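Local coordinates for prophenoloxidase b (Marsupenaeus japonicus, PDB 3WKY), which probably oxidises phenols as a type 3 copper phenoloxidase, held here in its proenzyme form with a dicopper-dioxygen centre, at residues Trp189-Trp202 against Ala566-Leu578. Sequence-based numbering, arbitrary orientation.
Sequences WREDMNLNSFHWHW and AFAFSGCSWPRNL. Unlike the reference sequence in segment 566-578: R576 (reference Gln). With NAG (2-acetamido-2-deoxy-beta-D-glucopyranose), chain F; CUO (Cu2-o2 cluster), chain J.
The loop 566-578 runs along helix 193-202 in the opposite sense, coming closest where the CA atoms of H201 and C572 lie 5.3 Å apart and again at N194 and P575. D192 caps the helix, its OD1 accepting from L195 N and weakly from N194 N. Across the interface, N577 ND2 donates to D192 OD2 over 3.0 Å, nearly straight at 168°, on the syn side, with carboxylate and amide only slightly twisted. That amide also donates to L480 O, while its OD1 takes a weak bond from N194 ND2. N194 OD1 meets the ring edge of F567 at CD1 (3.3 Å). P575 CG lies against the first helical turn, 3.6 Å from L195 N. W574, with CG anti to its backbone N (chi1 -176°), swings back toward the helix: L195 CD1 sits over its six-membered ring, and the edge of W574 points at the face of F198 in an offset edge-to-face pair, planes 73° apart. W574 NE1 hydrogen-bonds to L578 O, which helps hold the ring's rotation, and L578 CD1 covers the five-membered ring of W189 at 4.0 Å from the centroid. Near the later turns, G571 O stands over the centre of the H201 imidazole, whose ND1 is hydrogen-bonded to Y121 OH, and C572 SG, disulfide-linked to C619, meets the F198 ring obliquely. The helix turns its other side to the active site, where H199, H203 and H226 bind one copper. The contact joins the copper-domain helix to an Ig-like-domain loop; helix 218-239 packs on W189, F198 and W202, and strand 472-481 meets D192 and L578.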
ATOM      1  N   TRP A 189     -27.669  24.519  -0.291  1.00 17.63           N
ATOM      2  CA  TRP A 189     -28.772  23.654  -0.684  1.00 16.57           C
ATOM      3  C   TRP A 189     -28.879  22.487   0.292  1.00 18.30           C
ATOM      4  O   TRP A 189     -29.962  22.208   0.812  1.00 16.92           O
ATOM      5  CB  TRP A 189     -28.542  23.178  -2.120  1.00 15.47           C
ATOM      6  CG  TRP A 189     -29.743  22.655  -2.898  1.00 16.37           C
ATOM      7  CD1 TRP A 189     -30.599  23.389  -3.684  1.00 16.72           C
ATOM      8  CD2 TRP A 189     -30.167  21.285  -3.017  1.00 17.53           C
ATOM      9  NE1 TRP A 189     -31.535  22.556  -4.272  1.00 15.32           N
ATOM     10  CE2 TRP A 189     -31.297  21.264  -3.873  1.00 18.38           C
ATOM     11  CE3 TRP A 189     -29.702  20.073  -2.482  1.00 13.65           C
ATOM     12  CZ2 TRP A 189     -31.973  20.077  -4.199  1.00 14.37           C
ATOM     13  CZ3 TRP A 189     -30.371  18.901  -2.799  1.00 14.48           C
ATOM     14  CH2 TRP A 189     -31.484  18.908  -3.664  1.00 16.48           C
ATOM     15  N   ARG A 190     -27.758  21.817   0.573  1.00 17.90           N
ATOM     16  CA  ARG A 190     -27.773  20.707   1.522  1.00 16.93           C
ATOM     17  C   ARG A 190     -28.228  21.150   2.921  1.00 15.89           C
ATOM     18  O   ARG A 190     -28.885  20.394   3.639  1.00 15.96           O
ATOM     19  CB  ARG A 190     -26.377  20.052   1.624  1.00 14.11           C
ATOM     20  CG  ARG A 190     -25.921  19.302   0.361  1.00 15.53           C
ATOM     21  CD  ARG A 190     -24.768  18.336   0.724  1.00 15.59           C
ATOM     22  NE  ARG A 190     -23.717  19.113   1.381  1.00 13.48           N
ATOM     23  CZ  ARG A 190     -22.647  19.605   0.756  1.00 16.96           C
ATOM     24  NH1 ARG A 190     -22.418  19.328  -0.525  1.00 17.48           N
ATOM     25  NH2 ARG A 190     -21.777  20.347   1.427  1.00 18.88           N
ATOM     26  N   GLU A 191     -27.880  22.373   3.303  1.00 15.65           N
ATOM     27  CA  GLU A 191     -28.186  22.864   4.645  1.00 16.20           C
ATOM     28  C   GLU A 191     -29.502  23.648   4.707  1.00 20.36           C
ATOM     29  O   GLU A 191     -29.907  24.095   5.775  1.00 20.14           O
ATOM     30  CB  GLU A 191     -27.012  23.690   5.178  1.00 16.22           C
ATOM     31  CG  GLU A 191     -25.751  22.817   5.415  1.00 18.97           C
ATOM     32  CD  GLU A 191     -24.497  23.611   5.750  1.00 26.10           C
ATOM     33  OE1 GLU A 191     -24.575  24.852   5.894  1.00 21.81           O
ATOM     34  OE2 GLU A 191     -23.416  22.985   5.880  1.00 22.79           O
ATOM     35  N   ASP A 192     -30.176  23.775   3.566  1.00 18.04           N
ATOM     36  CA  ASP A 192     -31.459  24.490   3.502  1.00 17.57           C
ATOM     37  C   ASP A 192     -32.403  23.950   4.574  1.00 18.44           C
ATOM     38  O   ASP A 192     -32.674  22.749   4.628  1.00 18.32           O
ATOM     39  CB  ASP A 192     -32.085  24.332   2.113  1.00 16.60           C
ATOM     40  CG  ASP A 192     -33.408  25.087   1.970  1.00 23.59           C
ATOM     41  OD1 ASP A 192     -34.402  24.687   2.610  1.00 24.71           O
ATOM     42  OD2 ASP A 192     -33.460  26.066   1.202  1.00 24.01           O
ATOM     43  N   MET A 193     -32.875  24.822   5.461  1.00 18.30           N
ATOM     44  CA  MET A 193     -33.651  24.336   6.605  1.00 20.80           C
ATOM     45  C   MET A 193     -34.968  23.679   6.197  1.00 16.90           C
ATOM     46  O   MET A 193     -35.431  22.743   6.857  1.00 19.37           O
ATOM     47  CB  MET A 193     -33.863  25.445   7.647  1.00 18.27           C
ATOM     48  CG  MET A 193     -34.720  26.609   7.187  1.00 25.70           C
ATOM     49  SD  MET A 193     -34.840  27.826   8.529  1.00 29.21           S
ATOM     50  CE  MET A 193     -33.097  28.175   8.827  1.00 27.13           C
ATOM     51  N   ASN A 194     -35.563  24.143   5.102  1.00 19.77           N
ATOM     52  CA  ASN A 194     -36.797  23.538   4.622  1.00 21.08           C
ATOM     53  C   ASN A 194     -36.563  22.147   4.031  1.00 19.96           C
ATOM     54  O   ASN A 194     -37.397  21.248   4.171  1.00 18.30           O
ATOM     55  CB  ASN A 194     -37.466  24.440   3.586  1.00 23.26           C
ATOM     56  CG  ASN A 194     -37.931  25.761   4.178  1.00 31.67           C
ATOM     57  OD1 ASN A 194     -38.484  25.802   5.273  1.00 33.52           O
ATOM     58  ND2 ASN A 194     -37.694  26.849   3.453  1.00 36.49           N
ATOM     59  N   LEU A 195     -35.427  21.966   3.370  1.00 18.71           N
ATOM     60  CA  LEU A 195     -35.106  20.655   2.810  1.00 17.59           C
ATOM     61  C   LEU A 195     -34.845  19.637   3.910  1.00 14.37           C
ATOM     62  O   LEU A 195     -35.311  18.491   3.843  1.00 16.45           O
ATOM     63  CB  LEU A 195     -33.893  20.752   1.887  1.00 17.55           C
ATOM     64  CG  LEU A 195     -33.569  19.458   1.136  1.00 16.77           C
ATOM     65  CD1 LEU A 195     -34.715  19.068   0.201  1.00 19.85           C
ATOM     66  CD2 LEU A 195     -32.279  19.631   0.343  1.00 15.76           C
ATOM     67  N   ASN A 196     -34.080  20.049   4.919  1.00 14.32           N
ATOM     68  CA  ASN A 196     -33.835  19.186   6.062  1.00 15.48           C
ATOM     69  C   ASN A 196     -35.118  18.860   6.832  1.00 16.51           C
ATOM     70  O   ASN A 196     -35.296  17.733   7.282  1.00 15.80           O
ATOM     71  CB  ASN A 196     -32.764  19.788   6.982  1.00 17.60           C
ATOM     72  CG  ASN A 196     -31.368  19.600   6.431  1.00 19.79           C
ATOM     73  OD1 ASN A 196     -30.705  18.599   6.732  1.00 18.20           O
ATOM     74  ND2 ASN A 196     -30.913  20.549   5.611  1.00 17.39           N
ATOM     75  N   SER A 197     -36.014  19.837   6.955  1.00 17.97           N
ATOM     76  CA  SER A 197     -37.317  19.592   7.589  1.00 20.19           C
ATOM     77  C   SER A 197     -38.189  18.645   6.772  1.00 16.08           C
ATOM     78  O   SER A 197     -38.885  17.802   7.333  1.00 18.22           O
ATOM     79  CB  SER A 197     -38.057  20.912   7.824  1.00 21.54           C
ATOM     80  OG  SER A 197     -37.341  21.705   8.754  1.00 24.61           O
ATOM     81  N   PHE A 198     -38.159  18.799   5.451  1.00 18.18           N
ATOM     82  CA  PHE A 198     -38.874  17.884   4.562  1.00 16.96           C
ATOM     83  C   PHE A 198     -38.395  16.449   4.788  1.00 16.68           C
ATOM     84  O   PHE A 198     -39.183  15.507   4.843  1.00 15.23           O
ATOM     85  CB  PHE A 198     -38.681  18.301   3.104  1.00 17.55           C
ATOM     86  CG  PHE A 198     -38.987  17.209   2.115  1.00 20.37           C
ATOM     87  CD1 PHE A 198     -40.298  16.795   1.899  1.00 20.68           C
ATOM     88  CD2 PHE A 198     -37.963  16.600   1.396  1.00 22.31           C
ATOM     89  CE1 PHE A 198     -40.585  15.789   0.989  1.00 21.87           C
ATOM     90  CE2 PHE A 198     -38.240  15.593   0.473  1.00 20.78           C
ATOM     91  CZ  PHE A 198     -39.550  15.188   0.269  1.00 22.31           C
ATOM     92  N   HIS A 199     -37.085  16.281   4.931  1.00 16.60           N
ATOM     93  CA  HIS A 199     -36.548  14.960   5.174  1.00 17.96           C
ATOM     94  C   HIS A 199     -37.082  14.348   6.487  1.00 16.53           C
ATOM     95  O   HIS A 199     -37.444  13.172   6.543  1.00 16.64           O
ATOM     96  CB  HIS A 199     -35.022  15.040   5.186  1.00 15.22           C
ATOM     97  CG  HIS A 199     -34.363  13.722   5.036  1.00 16.55           C
ATOM     98  ND1 HIS A 199     -33.607  13.148   6.033  1.00 20.55           N
ATOM     99  CD2 HIS A 199     -34.351  12.848   4.002  1.00 20.49           C
ATOM    100  CE1 HIS A 199     -33.158  11.980   5.624  1.00 18.02           C
ATOM    101  NE2 HIS A 199     -33.581  11.788   4.390  1.00 20.36           N
ATOM    102  N   TRP A 200     -37.122  15.150   7.544  1.00 17.03           N
ATOM    103  CA  TRP A 200     -37.751  14.743   8.806  1.00 16.92           C
ATOM    104  C   TRP A 200     -39.218  14.338   8.577  1.00 15.90           C
ATOM    105  O   TRP A 200     -39.651  13.251   8.982  1.00 17.98           O
ATOM    106  CB  TRP A 200     -37.626  15.909   9.789  1.00 17.83           C
ATOM    107  CG  TRP A 200     -38.499  15.945  11.038  1.00 20.06           C
ATOM    108  CD1 TRP A 200     -39.782  16.437  11.135  1.00 20.01           C
ATOM    109  CD2 TRP A 200     -38.103  15.603  12.380  1.00 18.42           C
ATOM    110  NE1 TRP A 200     -40.215  16.376  12.445  1.00 21.07           N
ATOM    111  CE2 TRP A 200     -39.203  15.877  13.228  1.00 19.94           C
ATOM    112  CE3 TRP A 200     -36.928  15.086  12.946  1.00 18.61           C
ATOM    113  CZ2 TRP A 200     -39.169  15.632  14.605  1.00 18.32           C
ATOM    114  CZ3 TRP A 200     -36.894  14.840  14.329  1.00 19.77           C
ATOM    115  CH2 TRP A 200     -38.010  15.117  15.138  1.00 21.74           C
ATOM    116  N   HIS A 201     -39.972  15.208   7.918  1.00 18.09           N
ATOM    117  CA  HIS A 201     -41.374  14.904   7.635  1.00 16.42           C
ATOM    118  C   HIS A 201     -41.556  13.630   6.835  1.00 19.31           C
ATOM    119  O   HIS A 201     -42.445  12.815   7.135  1.00 17.73           O
ATOM    120  CB  HIS A 201     -42.057  16.084   6.943  1.00 16.33           C
ATOM    121  CG  HIS A 201     -42.488  17.146   7.902  1.00 19.44           C
ATOM    122  ND1 HIS A 201     -43.676  17.068   8.604  1.00 23.04           N
ATOM    123  CD2 HIS A 201     -41.894  18.298   8.291  1.00 22.79           C
ATOM    124  CE1 HIS A 201     -43.793  18.132   9.381  1.00 21.29           C
ATOM    125  NE2 HIS A 201     -42.726  18.892   9.213  1.00 24.41           N
ATOM    126  N   TRP A 202     -40.719  13.444   5.819  1.00 18.08           N
ATOM    127  CA  TRP A 202     -40.866  12.253   4.995  1.00 21.11           C
ATOM    128  C   TRP A 202     -40.732  10.999   5.843  1.00 20.47           C
ATOM    129  O   TRP A 202     -41.525  10.056   5.732  1.00 17.83           O
ATOM    130  CB  TRP A 202     -39.881  12.227   3.808  1.00 16.77           C
ATOM    131  CG  TRP A 202     -40.273  11.123   2.862  1.00 16.68           C
ATOM    132  CD1 TRP A 202     -41.104  11.228   1.769  1.00 17.46           C
ATOM    133  CD2 TRP A 202     -39.943   9.738   2.987  1.00 16.31           C
ATOM    134  NE1 TRP A 202     -41.279   9.986   1.193  1.00 16.65           N
ATOM    135  CE2 TRP A 202     -40.576   9.057   1.928  1.00 15.89           C
ATOM    136  CE3 TRP A 202     -39.162   9.002   3.894  1.00 17.64           C
ATOM    137  CZ2 TRP A 202     -40.455   7.671   1.747  1.00 15.58           C
ATOM    138  CZ3 TRP A 202     -39.041   7.630   3.713  1.00 18.86           C
ATOM    139  CH2 TRP A 202     -39.679   6.980   2.648  1.00 17.32           C
ATOM    140  N   ALA A 566     -41.480  32.272   6.346  1.00 55.51           N
ATOM    141  CA  ALA A 566     -40.247  31.676   5.854  1.00 47.36           C
ATOM    142  C   ALA A 566     -40.562  30.237   5.459  1.00 48.49           C
ATOM    143  O   ALA A 566     -39.724  29.533   4.883  1.00 47.58           O
ATOM    144  CB  ALA A 566     -39.170  31.712   6.930  1.00 46.88           C
ATOM    145  N   PHE A 567     -41.788  29.819   5.773  1.00 43.50           N
ATOM    146  CA  PHE A 567     -42.242  28.452   5.564  1.00 38.83           C
ATOM    147  C   PHE A 567     -43.525  28.425   4.739  1.00 43.72           C
ATOM    148  O   PHE A 567     -44.625  28.306   5.277  1.00 48.92           O
ATOM    149  CB  PHE A 567     -42.453  27.786   6.920  1.00 37.72           C
ATOM    150  CG  PHE A 567     -41.318  28.016   7.872  1.00 41.81           C
ATOM    151  CD1 PHE A 567     -40.112  27.358   7.699  1.00 39.69           C
ATOM    152  CD2 PHE A 567     -41.442  28.916   8.924  1.00 39.13           C
ATOM    153  CE1 PHE A 567     -39.053  27.578   8.566  1.00 39.93           C
ATOM    154  CE2 PHE A 567     -40.387  29.142   9.795  1.00 34.09           C
ATOM    155  CZ  PHE A 567     -39.190  28.469   9.616  1.00 31.65           C
ATOM    156  N   ALA A 568     -43.369  28.529   3.423  1.00 37.81           N
ATOM    157  CA  ALA A 568     -44.504  28.649   2.511  1.00 40.13           C
ATOM    158  C   ALA A 568     -45.474  27.479   2.616  1.00 44.37           C
ATOM    159  O   ALA A 568     -46.673  27.668   2.833  1.00 52.70           O
ATOM    160  CB  ALA A 568     -44.014  28.805   1.079  1.00 41.19           C
ATOM    161  N   PHE A 569     -44.957  26.269   2.449  1.00 34.82           N
ATOM    162  CA  PHE A 569     -45.807  25.085   2.473  1.00 31.86           C
ATOM    163  C   PHE A 569     -45.591  24.292   3.756  1.00 40.29           C
ATOM    164  O   PHE A 569     -44.470  24.195   4.261  1.00 37.82           O
ATOM    165  CB  PHE A 569     -45.585  24.238   1.221  1.00 29.44           C
ATOM    166  CG  PHE A 569     -46.205  24.830  -0.019  1.00 29.36           C
ATOM    167  CD1 PHE A 569     -45.691  25.991  -0.583  1.00 33.13           C
ATOM    168  CD2 PHE A 569     -47.314  24.239  -0.602  1.00 32.06           C
ATOM    169  CE1 PHE A 569     -46.271  26.554  -1.716  1.00 40.15           C
ATOM    170  CE2 PHE A 569     -47.897  24.794  -1.739  1.00 38.07           C
ATOM    171  CZ  PHE A 569     -47.374  25.952  -2.292  1.00 34.84           C
ATOM    172  N   SER A 570     -46.680  23.752   4.293  1.00 32.38           N
ATOM    173  CA  SER A 570     -46.652  23.109   5.596  1.00 32.25           C
ATOM    174  C   SER A 570     -46.739  21.597   5.449  1.00 27.81           C
ATOM    175  O   SER A 570     -46.970  21.078   4.351  1.00 29.68           O
ATOM    176  CB  SER A 570     -47.812  23.619   6.453  1.00 38.69           C
ATOM    177  OG  SER A 570     -49.053  23.243   5.886  1.00 36.47           O
ATOM    178  N   GLY A 571     -46.547  20.889   6.556  1.00 23.45           N
ATOM    179  CA  GLY A 571     -46.584  19.437   6.539  1.00 27.33           C
ATOM    180  C   GLY A 571     -45.405  18.882   5.764  1.00 29.72           C
ATOM    181  O   GLY A 571     -44.293  19.399   5.874  1.00 25.44           O
ATOM    182  N   CYS A 572     -45.660  17.847   4.966  1.00 25.87           N
ATOM    183  CA  CYS A 572     -44.622  17.193   4.177  1.00 20.53           C
ATOM    184  C   CYS A 572     -44.657  17.712   2.733  1.00 23.05           C
ATOM    185  O   CYS A 572     -45.599  17.442   1.991  1.00 21.63           O
ATOM    186  CB  CYS A 572     -44.844  15.684   4.204  1.00 25.85           C
ATOM    187  SG  CYS A 572     -43.455  14.693   3.559  1.00 24.11           S
ATOM    188  N   SER A 573     -43.635  18.466   2.341  1.00 19.72           N
ATOM    189  CA  SER A 573     -43.627  19.123   1.034  1.00 22.42           C
ATOM    190  C   SER A 573     -42.208  19.291   0.508  1.00 23.70           C
ATOM    191  O   SER A 573     -41.318  19.691   1.270  1.00 20.57           O
ATOM    192  CB  SER A 573     -44.263  20.514   1.160  1.00 22.24           C
ATOM    193  OG  SER A 573     -44.286  21.207  -0.086  1.00 23.94           O
ATOM    194  N   TRP A 574     -41.986  19.034  -0.784  1.00 23.01           N
ATOM    195  CA  TRP A 574     -40.726  19.482  -1.378  1.00 18.15           C
ATOM    196  C   TRP A 574     -40.680  20.992  -1.148  1.00 22.94           C
ATOM    197  O   TRP A 574     -41.706  21.646  -1.271  1.00 21.85           O
ATOM    198  CB  TRP A 574     -40.652  19.170  -2.874  1.00 16.92           C
ATOM    199  CG  TRP A 574     -39.310  19.554  -3.426  1.00 19.08           C
ATOM    200  CD1 TRP A 574     -38.997  20.684  -4.125  1.00 19.15           C
ATOM    201  CD2 TRP A 574     -38.080  18.832  -3.257  1.00 17.09           C
ATOM    202  NE1 TRP A 574     -37.653  20.698  -4.426  1.00 20.55           N
ATOM    203  CE2 TRP A 574     -37.067  19.575  -3.901  1.00 17.64           C
ATOM    204  CE3 TRP A 574     -37.745  17.624  -2.644  1.00 20.67           C
ATOM    205  CZ2 TRP A 574     -35.732  19.149  -3.943  1.00 16.55           C
ATOM    206  CZ3 TRP A 574     -36.417  17.201  -2.681  1.00 21.73           C
ATOM    207  CH2 TRP A 574     -35.433  17.959  -3.327  1.00 18.27           C
ATOM    208  N   PRO A 575     -39.514  21.553  -0.779  1.00 16.98           N
ATOM    209  CA  PRO A 575     -39.505  23.000  -0.507  1.00 19.73           C
ATOM    210  C   PRO A 575     -39.841  23.834  -1.740  1.00 23.21           C
ATOM    211  O   PRO A 575     -39.189  23.684  -2.779  1.00 19.37           O
ATOM    212  CB  PRO A 575     -38.057  23.270  -0.086  1.00 23.18           C
ATOM    213  CG  PRO A 575     -37.580  21.965   0.453  1.00 22.35           C
ATOM    214  CD  PRO A 575     -38.230  20.918  -0.421  1.00 18.21           C
ATOM    215  N   ARG A 576     -40.841  24.710  -1.632  1.00 21.92           N
ATOM    216  CA  ARG A 576     -41.219  25.526  -2.783  1.00 21.50           C
ATOM    217  C   ARG A 576     -40.028  26.340  -3.270  1.00 18.78           C
ATOM    218  O   ARG A 576     -39.846  26.519  -4.479  1.00 21.99           O
ATOM    219  CB  ARG A 576     -42.415  26.451  -2.473  1.00 23.08           C
ATOM    220  CG  ARG A 576     -42.882  27.237  -3.712  1.00 28.07           C
ATOM    221  CD  ARG A 576     -43.476  28.620  -3.373  1.00 37.82           C
ATOM    222  NE  ARG A 576     -43.426  29.525  -4.527  1.00 37.82           N
ATOM    223  CZ  ARG A 576     -42.371  30.278  -4.847  1.00 43.23           C
ATOM    224  NH1 ARG A 576     -41.271  30.245  -4.098  1.00 33.37           N
ATOM    225  NH2 ARG A 576     -42.409  31.068  -5.918  1.00 33.56           N
ATOM    226  N   ASN A 577     -39.198  26.803  -2.336  1.00 18.73           N
ATOM    227  CA  ASN A 577     -38.061  27.640  -2.710  1.00 23.87           C
ATOM    228  C   ASN A 577     -36.977  26.883  -3.484  1.00 18.79           C
ATOM    229  O   ASN A 577     -36.141  27.505  -4.159  1.00 19.85           O
ATOM    230  CB  ASN A 577     -37.472  28.366  -1.496  1.00 19.14           C
ATOM    231  CG  ASN A 577     -36.716  27.431  -0.558  1.00 22.53           C
ATOM    232  OD1 ASN A 577     -37.320  26.625   0.140  1.00 22.29           O
ATOM    233  ND2 ASN A 577     -35.389  27.547  -0.538  1.00 20.00           N
ATOM    234  N   LEU A 578     -37.006  25.551  -3.405  1.00 17.97           N
ATOM    235  CA  LEU A 578     -36.066  24.715  -4.178  1.00 17.33           C
ATOM    236  C   LEU A 578     -36.761  23.984  -5.316  1.00 19.91           C
ATOM    237  O   LEU A 578     -36.261  22.985  -5.834  1.00 18.10           O
ATOM    238  CB  LEU A 578     -35.335  23.705  -3.270  1.00 17.20           C
ATOM    239  CG  LEU A 578     -34.568  24.291  -2.084  1.00 16.47           C
ATOM    240  CD1 LEU A 578     -33.879  23.160  -1.292  1.00 18.19           C
ATOM    241  CD2 LEU A 578     -33.532  25.338  -2.526  1.00 17.49           C
TER
HETATM  242  C1  NAG F 704     -47.008  30.868  -4.421  1.00 41.01           C
HETATM  243  C2  NAG F 704     -47.912  32.105  -4.400  1.00 50.40           C
HETATM  244  C3  NAG F 704     -47.101  33.320  -3.968  1.00 47.97           C
HETATM  245  C4  NAG F 704     -46.483  33.058  -2.603  1.00 50.44           C
HETATM  246  C5  NAG F 704     -45.744  31.722  -2.567  1.00 49.65           C
HETATM  247  C6  NAG F 704     -45.390  31.363  -1.129  1.00 46.12           C
HETATM  248  C7  NAG F 704     -49.905  32.355  -5.768  1.00 57.44           C
HETATM  249  C8  NAG F 704     -50.489  33.106  -6.929  1.00 45.99           C
HETATM  250  N2  NAG F 704     -48.573  32.330  -5.677  1.00 52.02           N
HETATM  251  O3  NAG F 704     -47.925  34.459  -3.893  1.00 47.73           O
HETATM  252  O4  NAG F 704     -45.584  34.097  -2.279  1.00 55.76           O
HETATM  253  O5  NAG F 704     -46.525  30.668  -3.103  1.00 50.97           O
HETATM  254  O6  NAG F 704     -46.535  30.822  -0.508  1.00 54.48           O
HETATM  255  O7  NAG F 704     -50.642  31.799  -4.954  1.00 52.65           O
HETATM  256 CU1  CUO J 708     -33.932   9.698   3.841  1.00 26.47          CU
HETATM  257 CU2  CUO J 708     -30.936   7.710   4.054  1.00 20.77          CU
HETATM  258  O1  CUO J 708     -32.843   8.121   4.408  1.00 34.54           O
HETATM  259  O2  CUO J 708     -31.962   9.438   4.902  1.00 28.87           O